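Local coordinates for protein GH127 beta-L-arabinofuranoside (Geobacillus stearothermophilus, PDB 4QK0) that probably cleaves beta-L-arabinofuranosidic bonds, releasing L-arabinose from arabinose-containing sugars as a GH127 glycoside hydrolase, at residues A[296-301]-A[355-359]; A[270-274]-A[339-343]; A[273-277]-A[291-295]. All blocks are in the same frame, centred on the assembly; numbering follows the deposited sequence.

Interaction 1: A[296-301]-A[355-359]; sequences WENVTK and KYADV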
loop_
_atom_site.group_PDB
_atom_site.type_symbol
_atom_site.label_atom_id
_atom_site.label_comp_id
_atom_site.label_asym_id
_atom_site.label_seq_id
_atom_site.Cartn_x
_atom_site.Cartn_y
_atom_site.Cartn_z
ATOM N N TRP A 296 -2.129 -9.945 -24.885
ATOM C CA TRP A 296 -1.095 -8.992 -25.176
ATOM C C TRP A 296 -1.572 -7.576 -25.026
ATOM O O TRP A 296 -0.879 -6.724 -24.467
ATOM C CB TRP A 296 -0.597 -9.156 -26.613
ATOM C CG TRP A 296 0.320 -8.075 -27.004
ATOM C CD1 TRP A 296 0.035 -6.976 -27.702
ATOM C CD2 TRP A 296 1.687 -7.987 -26.653
ATOM N NE1 TRP A 296 1.141 -6.194 -27.825
ATOM C CE2 TRP A 296 2.173 -6.805 -27.192
ATOM C CE3 TRP A 296 2.548 -8.827 -25.970
ATOM C CZ2 TRP A 296 3.468 -6.426 -27.084
ATOM C CZ3 TRP A 296 3.821 -8.465 -25.818
ATOM C CH2 TRP A 296 4.295 -7.247 -26.369
ATOM N N GLU A 297 -2.685 -7.275 -25.641
ATOM C CA GLU A 297 -3.261 -5.944 -25.539
ATOM C C GLU A 297 -3.602 -5.608 -24.084
ATOM O O GLU A 297 -3.370 -4.497 -23.651
ATOM C CB GLU A 297 -4.529 -5.843 -26.398
ATOM C CG GLU A 297 -4.206 -5.912 -27.908
ATOM C CD GLU A 297 -3.473 -4.669 -28.439
ATOM O OE1 GLU A 297 -4.076 -3.563 -28.377
ATOM O OE2 GLU A 297 -2.299 -4.758 -28.906
ATOM N N ASN A 298 -4.149 -6.565 -23.330
ATOM C CA ASN A 298 -4.493 -6.279 -21.975
ATOM C C ASN A 298 -3.222 -5.971 -21.143
ATOM O O ASN A 298 -3.184 -5.000 -20.381
ATOM C CB ASN A 298 -5.230 -7.407 -21.346
ATOM C CG ASN A 298 -5.710 -7.049 -19.929
ATOM O OD1 ASN A 298 -5.298 -7.643 -18.930
ATOM N ND2 ASN A 298 -6.652 -6.108 -19.859
ATOM N N VAL A 299 -2.189 -6.800 -21.272
ATOM C CA VAL A 299 -0.974 -6.607 -20.470
ATOM C C VAL A 299 -0.315 -5.281 -20.850
ATOM O O VAL A 299 -0.028 -4.477 -19.980
ATOM C CB VAL A 299 0.036 -7.744 -20.660
ATOM C CG1 VAL A 299 1.350 -7.370 -20.051
ATOM C CG2 VAL A 299 -0.478 -8.985 -20.024
ATOM N N THR A 300 -0.129 -5.043 -22.141
ATOM C CA THR A 300 0.764 -4.007 -22.579
ATOM C C THR A 300 0.054 -2.679 -22.726
ATOM O O THR A 300 0.715 -1.665 -22.777
ATOM C CB THR A 300 1.471 -4.335 -23.929
ATOM O OG1 THR A 300 0.511 -4.443 -24.982
ATOM C CG2 THR A 300 2.224 -5.584 -23.811
ATOM N N LYS A 301 -1.256 -2.681 -22.857
ATOM C CA LYS A 301 -1.980 -1.438 -22.908
ATOM C C LYS A 301 -2.752 -1.088 -21.605
ATOM O O LYS A 301 -3.372 -0.033 -21.521
ATOM C CB LYS A 301 -2.935 -1.442 -24.078
ATOM C CG LYS A 301 -2.097 -1.455 -25.367
ATOM C CD LYS A 301 -2.615 -0.711 -26.597
ATOM C CE LYS A 301 -1.608 -0.857 -27.753
ATOM N NZ LYS A 301 -1.485 -2.283 -28.206
ATOM N N LYS A 355 5.047 -3.283 -32.723
ATOM C CA LYS A 355 4.626 -3.029 -31.331
ATOM C C LYS A 355 5.136 -4.080 -30.367
ATOM O O LYS A 355 5.372 -3.781 -29.224
ATOM C CB LYS A 355 3.125 -2.854 -31.220
ATOM C CG LYS A 355 2.332 -4.164 -31.209
ATOM C CD LYS A 355 0.823 -3.970 -31.564
ATOM C CE LYS A 355 0.136 -5.289 -31.895
ATOM N NZ LYS A 355 -1.217 -5.438 -31.372
ATOM N N TYR A 356 5.390 -5.292 -30.845
ATOM C CA TYR A 356 5.942 -6.353 -30.025
ATOM C C TYR A 356 7.390 -6.064 -29.716
ATOM O O TYR A 356 7.878 -6.255 -28.579
ATOM C CB TYR A 356 5.822 -7.749 -30.688
ATOM C CG TYR A 356 4.381 -8.142 -31.061
ATOM C CD1 TYR A 356 3.328 -7.886 -30.200
ATOM C CD2 TYR A 356 4.085 -8.796 -32.238
ATOM C CE1 TYR A 356 2.033 -8.238 -30.518
ATOM C CE2 TYR A 356 2.779 -9.144 -32.571
ATOM C CZ TYR A 356 1.762 -8.844 -31.726
ATOM O OH TYR A 356 0.478 -9.207 -32.018
ATOM N N ALA A 357 8.114 -5.648 -30.739
ATOM C CA ALA A 357 9.516 -5.401 -30.551
ATOM C C ALA A 357 9.716 -4.110 -29.756
ATOM O O ALA A 357 10.727 -3.955 -29.103
ATOM C CB ALA A 357 10.252 -5.361 -31.896
ATOM N N ASP A 358 8.769 -3.197 -29.847
ATOM C CA ASP A 358 8.779 -1.945 -29.098
ATOM C C ASP A 358 8.741 -2.248 -27.617
ATOM O O ASP A 358 9.580 -1.730 -26.871
ATOM C CB ASP A 358 7.622 -1.035 -29.480
ATOM C CG ASP A 358 7.811 -0.388 -30.855
ATOM O OD1 ASP A 358 8.964 -0.350 -31.430
ATOM O OD2 ASP A 358 6.791 0.138 -31.353
ATOM N N VAL A 359 7.893 -3.173 -27.228
ATOM C CA VAL A 359 7.836 -3.646 -25.850
ATOM C C VAL A 359 9.082 -4.394 -25.435
ATOM O O VAL A 359 9.616 -4.192 -24.312
ATOM C CB VAL A 359 6.588 -4.472 -25.608
ATOM C CG1 VAL A 359 6.570 -5.098 -24.243
ATOM C CG2 VAL A 359 5.386 -3.559 -25.700
#

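Interaction 2: A[270-274]-A[339-343]; sequences LYMYT and ALVFW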
loop_
_atom_site.group_PDB
_atom_site.type_symbol
_atom_site.label_atom_id
_atom_site.label_comp_id
_atom_site.label_asym_id
_atom_site.label_seq_id
_atom_site.Cartn_x
_atom_site.Cartn_y
_atom_site.Cartn_z
ATOM N N LEU A 270 3.253 -14.860 -17.722
ATOM C CA LEU A 270 3.959 -14.534 -18.926
ATOM C C LEU A 270 4.671 -15.777 -19.514
ATOM O O LEU A 270 4.782 -15.871 -20.715
ATOM C CB LEU A 270 4.951 -13.429 -18.680
ATOM C CG LEU A 270 4.362 -12.062 -18.298
ATOM C CD1 LEU A 270 5.480 -11.122 -17.988
ATOM C CD2 LEU A 270 3.518 -11.439 -19.343
ATOM N N TYR A 271 5.114 -16.700 -18.670
ATOM C CA TYR A 271 5.623 -17.962 -19.162
ATOM C C TYR A 271 4.518 -18.758 -19.884
ATOM O O TYR A 271 4.759 -19.400 -20.899
ATOM C CB TYR A 271 6.197 -18.813 -18.033
ATOM C CG TYR A 271 7.560 -18.459 -17.538
ATOM C CD1 TYR A 271 8.254 -17.350 -17.999
ATOM C CD2 TYR A 271 8.194 -19.273 -16.582
ATOM C CE1 TYR A 271 9.539 -17.026 -17.516
ATOM C CE2 TYR A 271 9.460 -18.932 -16.082
ATOM C CZ TYR A 271 10.122 -17.812 -16.545
ATOM O OH TYR A 271 11.386 -17.482 -16.069
HETATM N N MSE A 272 3.313 -18.699 -19.355
HETATM C CA MSE A 272 2.189 -19.364 -19.966
HETATM C C MSE A 272 1.889 -18.723 -21.289
HETATM O O MSE A 272 1.727 -19.420 -22.293
HETATM C CB MSE A 272 0.940 -19.353 -19.119
HETATM C CG MSE A 272 -0.184 -20.237 -19.693
HETATM SE SE MSE A 272 -1.772 -20.162 -18.557
HETATM C CE MSE A 272 -2.166 -18.293 -18.985
ATOM N N TYR A 273 1.861 -17.408 -21.336
ATOM C CA TYR A 273 1.567 -16.744 -22.583
ATOM C C TYR A 273 2.612 -17.036 -23.600
ATOM O O TYR A 273 2.337 -17.058 -24.813
ATOM C CB TYR A 273 1.417 -15.235 -22.427
ATOM C CG TYR A 273 0.423 -14.780 -21.330
ATOM C CD1 TYR A 273 -0.641 -15.557 -20.929
ATOM C CD2 TYR A 273 0.596 -13.545 -20.713
ATOM C CE1 TYR A 273 -1.528 -15.118 -19.957
ATOM C CE2 TYR A 273 -0.295 -13.102 -19.740
ATOM C CZ TYR A 273 -1.339 -13.894 -19.356
ATOM O OH TYR A 273 -2.186 -13.418 -18.390
ATOM N N THR A 274 3.844 -17.139 -23.154
ATOM C CA THR A 274 4.934 -17.347 -24.078
ATOM C C THR A 274 4.717 -18.750 -24.786
ATOM O O THR A 274 4.839 -18.855 -25.982
ATOM C CB THR A 274 6.246 -17.323 -23.335
ATOM O OG1 THR A 274 6.528 -15.999 -22.850
ATOM C CG2 THR A 274 7.413 -17.792 -24.220
ATOM N N ALA A 339 10.602 -12.240 -18.430
ATOM C CA ALA A 339 9.580 -13.109 -19.050
ATOM C C ALA A 339 8.805 -12.358 -20.145
ATOM O O ALA A 339 8.412 -12.943 -21.153
ATOM C CB ALA A 339 8.609 -13.602 -18.018
ATOM N N LEU A 340 8.617 -11.057 -19.970
ATOM C CA LEU A 340 7.945 -10.295 -21.006
ATOM C C LEU A 340 8.791 -10.295 -22.274
ATOM O O LEU A 340 8.289 -10.399 -23.379
ATOM C CB LEU A 340 7.671 -8.905 -20.532
ATOM C CG LEU A 340 7.052 -7.867 -21.455
ATOM C CD1 LEU A 340 5.715 -8.353 -22.007
ATOM C CD2 LEU A 340 6.871 -6.565 -20.697
ATOM N N VAL A 341 10.087 -10.177 -22.119
ATOM C CA VAL A 341 10.952 -10.229 -23.282
ATOM C C VAL A 341 10.772 -11.571 -24.039
ATOM O O VAL A 341 10.656 -11.575 -25.268
ATOM C CB VAL A 341 12.412 -10.048 -22.899
ATOM C CG1 VAL A 341 13.327 -10.285 -24.116
ATOM C CG2 VAL A 341 12.636 -8.635 -22.349
ATOM N N PHE A 342 10.763 -12.677 -23.312
ATOM C CA PHE A 342 10.568 -13.994 -23.930
ATOM C C PHE A 342 9.240 -14.015 -24.701
ATOM O O PHE A 342 9.178 -14.536 -25.811
ATOM C CB PHE A 342 10.547 -15.155 -22.938
ATOM C CG PHE A 342 11.797 -15.315 -22.102
ATOM C CD1 PHE A 342 13.051 -14.948 -22.573
ATOM C CD2 PHE A 342 11.708 -15.864 -20.829
ATOM C CE1 PHE A 342 14.193 -15.124 -21.783
ATOM C CE2 PHE A 342 12.860 -16.056 -20.030
ATOM C CZ PHE A 342 14.104 -15.690 -20.520
ATOM N N TRP A 343 8.194 -13.494 -24.089
ATOM C CA TRP A 343 6.883 -13.476 -24.702
ATOM C C TRP A 343 6.920 -12.707 -26.006
ATOM O O TRP A 343 6.425 -13.205 -27.020
ATOM C CB TRP A 343 5.894 -12.840 -23.780
ATOM C CG TRP A 343 4.503 -12.905 -24.243
ATOM C CD1 TRP A 343 3.972 -13.778 -25.153
ATOM C CD2 TRP A 343 3.405 -12.120 -23.766
ATOM N NE1 TRP A 343 2.629 -13.572 -25.265
ATOM C CE2 TRP A 343 2.245 -12.576 -24.422
ATOM C CE3 TRP A 343 3.287 -11.103 -22.818
ATOM C CZ2 TRP A 343 0.962 -12.009 -24.195
ATOM C CZ3 TRP A 343 2.020 -10.538 -22.588
ATOM C CH2 TRP A 343 0.874 -10.999 -23.262
#

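Interaction 3: A[273-277]-A[291-295]; sequences YTAMA and ACQTL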
loop_
_atom_site.group_PDB
_atom_site.type_symbol
_atom_site.label_atom_id
_atom_site.label_comp_id
_atom_site.label_asym_id
_atom_site.label_seq_id
_atom_site.Cartn_x
_atom_site.Cartn_y
_atom_site.Cartn_z
ATOM N N TYR A 273 1.861 -17.408 -21.336
ATOM C CA TYR A 273 1.567 -16.744 -22.583
ATOM C C TYR A 273 2.612 -17.036 -23.600
ATOM O O TYR A 273 2.337 -17.058 -24.813
ATOM C CB TYR A 273 1.417 -15.235 -22.427
ATOM C CG TYR A 273 0.423 -14.780 -21.330
ATOM C CD1 TYR A 273 -0.641 -15.557 -20.929
ATOM C CD2 TYR A 273 0.596 -13.545 -20.713
ATOM C CE1 TYR A 273 -1.528 -15.118 -19.957
ATOM C CE2 TYR A 273 -0.295 -13.102 -19.740
ATOM C CZ TYR A 273 -1.339 -13.894 -19.356
ATOM O OH TYR A 273 -2.186 -13.418 -18.390
ATOM N N THR A 274 3.844 -17.139 -23.154
ATOM C CA THR A 274 4.934 -17.347 -24.078
ATOM C C THR A 274 4.717 -18.750 -24.786
ATOM O O THR A 274 4.839 -18.855 -25.982
ATOM C CB THR A 274 6.246 -17.323 -23.335
ATOM O OG1 THR A 274 6.528 -15.999 -22.850
ATOM C CG2 THR A 274 7.413 -17.792 -24.220
ATOM N N ALA A 275 4.325 -19.755 -24.019
ATOM C CA ALA A 275 3.993 -21.053 -24.546
ATOM C C ALA A 275 2.765 -20.985 -25.504
ATOM O O ALA A 275 2.787 -21.542 -26.595
ATOM C CB ALA A 275 3.761 -22.053 -23.451
HETATM N N MSE A 276 1.739 -20.268 -25.094
HETATM C CA MSE A 276 0.555 -20.145 -25.910
HETATM C C MSE A 276 0.873 -19.555 -27.254
HETATM O O MSE A 276 0.355 -20.028 -28.257
HETATM C CB MSE A 276 -0.502 -19.292 -25.232
HETATM C CG MSE A 276 -1.045 -20.009 -23.996
HETATM SE SE MSE A 276 -2.130 -18.707 -22.981
HETATM C CE MSE A 276 -3.420 -17.999 -24.264
ATOM N N ALA A 277 1.725 -18.536 -27.295
ATOM C CA ALA A 277 2.072 -17.878 -28.549
ATOM C C ALA A 277 2.899 -18.772 -29.477
ATOM O O ALA A 277 2.679 -18.786 -30.684
ATOM C CB ALA A 277 2.820 -16.605 -28.286
ATOM N N ALA A 291 -6.481 -15.431 -28.549
ATOM C CA ALA A 291 -6.353 -15.352 -27.090
ATOM C C ALA A 291 -5.066 -14.619 -26.703
ATOM O O ALA A 291 -5.091 -13.720 -25.890
ATOM C CB ALA A 291 -6.389 -16.725 -26.468
ATOM N N CYS A 292 -3.965 -14.965 -27.368
ATOM C CA CYS A 292 -2.692 -14.311 -27.167
ATOM C C CYS A 292 -2.761 -12.851 -27.452
ATOM O O CYS A 292 -2.183 -12.082 -26.705
ATOM C CB CYS A 292 -1.580 -14.930 -28.009
ATOM S SG CYS A 292 -1.131 -16.600 -27.429
ATOM N N GLN A 293 -3.438 -12.466 -28.538
ATOM C CA GLN A 293 -3.478 -11.090 -28.935
ATOM C C GLN A 293 -4.291 -10.303 -27.934
ATOM O O GLN A 293 -3.955 -9.171 -27.659
ATOM C CB GLN A 293 -4.025 -10.893 -30.351
ATOM C CG GLN A 293 -3.010 -11.336 -31.409
ATOM C CD GLN A 293 -3.605 -11.509 -32.825
ATOM O OE1 GLN A 293 -4.725 -12.011 -33.003
ATOM N NE2 GLN A 293 -2.824 -11.140 -33.834
ATOM N N THR A 294 -5.357 -10.891 -27.425
ATOM C CA THR A 294 -6.230 -10.240 -26.479
ATOM C C THR A 294 -5.453 -10.038 -25.167
ATOM O O THR A 294 -5.517 -8.980 -24.585
ATOM C CB THR A 294 -7.468 -11.106 -26.237
ATOM O OG1 THR A 294 -8.204 -11.139 -27.459
ATOM C CG2 THR A 294 -8.368 -10.548 -25.147
ATOM N N LEU A 295 -4.689 -11.044 -24.768
ATOM C CA LEU A 295 -3.907 -10.937 -23.559
ATOM C C LEU A 295 -2.761 -9.963 -23.715
ATOM O O LEU A 295 -2.492 -9.201 -22.804
ATOM C CB LEU A 295 -3.417 -12.290 -23.118
ATOM C CG LEU A 295 -4.565 -13.160 -22.582
ATOM C CD1 LEU A 295 -4.211 -14.627 -22.633
ATOM C CD2 LEU A 295 -4.902 -12.799 -21.156
#

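Interaction 1: A[296-301]-A[355-359]
Trp296 and Tyr356 meet as a T-shaped pair, the tyrosine ring turning its CD1-CE1 edge to one face of the indole. The planes stand at 85°, and Tyr356 CD1 comes within 3.4 Å of Trp296 CE2, toward the rim of the indole rather than its middle. Val359 reaches the far end of the same ring obliquely, with its CB 3.7 Å from Trp296 CH2. Beside these apolar contacts, the long chain of Lys355 passes the indole in the opposite sense and carries its ammonium to Glu297. There Lys355 NZ forms a hydrogen-bonded salt bridge with Glu297 OE2 at 2.8 Å, approaching from above the carboxylate plane. Lys301, one helical turn on from Glu297, adds a second salt bridge, its NZ lying 2.7 Å from Glu297 OE2. Two ammonium groups thus share one carboxylate, whose charge probably offsets their closeness to each other.

What positions the indole lies within its own helix. With CG of Trp296 anti to the backbone N (chi1 172°), the ring projects across the gap, and its other face rests on Thr300, whose CG2 sits 3.4 Å from the ring plane, over the ring centre. The Thr300 hydroxyl in turn donates to Trp296 O at 2.7 Å, which fixes the rotation that sets CG2 against this face; Trp296 O also accepts the helical bond from Thr300 N. Tyr356 is steadied at its far end by a hydrogen bond from its OH to Glu351.

The axes of the two segments approach to 12.0 Å and are inclined by 41°, and the gap is filled largely by the indole. Helix 334-350 lies against both: Trp343 meets Trp296 edge-to-face, Met347 and Leu348 touch Tyr356, and Leu340 touches Val359.

Interaction 2: A[270-274]-A[339-343]
A nearly parallel pair of helices in the catalytic domain, their segment axes 8.6 Å apart and inclined by 12°, packs through Leu270, Tyr273 and Thr274 against Ala339 and Trp343. Tyr273 lays its CB over the five-membered ring of Trp343 in a CH-pi contact, 3.7 Å from the centroid. The chi1 of Trp343 (-174°), with CG opposite the backbone N, carries the indole alongside the Tyr273 backbone. The phenol ring meets the six-membered ring obliquely, planes at 45°, with Tyr273 CD2 3.6 Å from Trp343 CH2. Leu270 crosses the indole at about a right angle, bringing CD2 to 3.5 Å from Trp343 CE3, while its CB packs on Ala339 CB. This arrangement fits the (alpha/alpha)6 barrel of GH127 enzymes, in which successive helical hairpins set alternate helices side by side in the same direction; 266-283 and 334-350 are probably two such helices. The backbones draw closest at Thr274, whose OG1 lies 3.1 Å from Trp343 CA. That hydroxyl donates back to Leu270 O at 2.8 Å, a bond within the helix that gives the buried group an acceptor. Tyr271 and Phe342 lie side by side, both resting near Arg419 of helix 413-422, and Tyr271 CE1 touches Ala339 CB at 3.6 Å.

Interaction 3: A[273-277]-A[291-295]
Leu295 stands at about a right angle to both Tyr273 and Met276, with both of its methyls against the Tyr273 ring and one also against Met276. CD1 touches both residues, 3.8 Å from Tyr273 CE1 and 3.8 Å from the terminal methyl CE of Met276, a selenomethionine here. CD2 lies alongside the phenol end of the ring, 3.9 Å from Tyr273 OH. The Met276 chain is extended until it bends at its last torsion (chi3 54°), which turns CE toward Leu295 and also toward Ala291 CB. Cys292 turns its SG toward the backbone of the other helix, meeting Met276 CB at 3.5 Å and Ala277 CB at 4.0 Å. With an alanine at Tyr273 the ring is gone, which would probably leave Leu295 CD2 without its mate and open a gap between Leu295 and Trp343. The contact is van der Waals in kind, and the six residues involved are buried. The two segments, on consecutive helices, run broadly antiparallel, their axes at 141° and 10.0 Å at closest, as in a helical hairpin. Helix 334-350 covers the Ala277 side through Arg346 and Met347, and Ile218 of helix 208-220 reaches Met276.

From the N terminus, helix 266-283 comes first and takes part in two contacts. Interaction 3 closes the shortest loop, joining it to the following helix 286-302; this loop lies within the span of interaction 2, which brings 334-350 back to 266-283, and the two share Tyr273 and Thr274. Interaction 1 opens after interaction 3 has closed, and crosses interaction 2, linking 286-302 to helix 354-365, the helix after 334-350. Trp343 of interaction 2 lies where the three contacts meet, touching residues of both others. Two successive helical hairpins of the catalytic domain are thereby knit together, first helix to first and second to second.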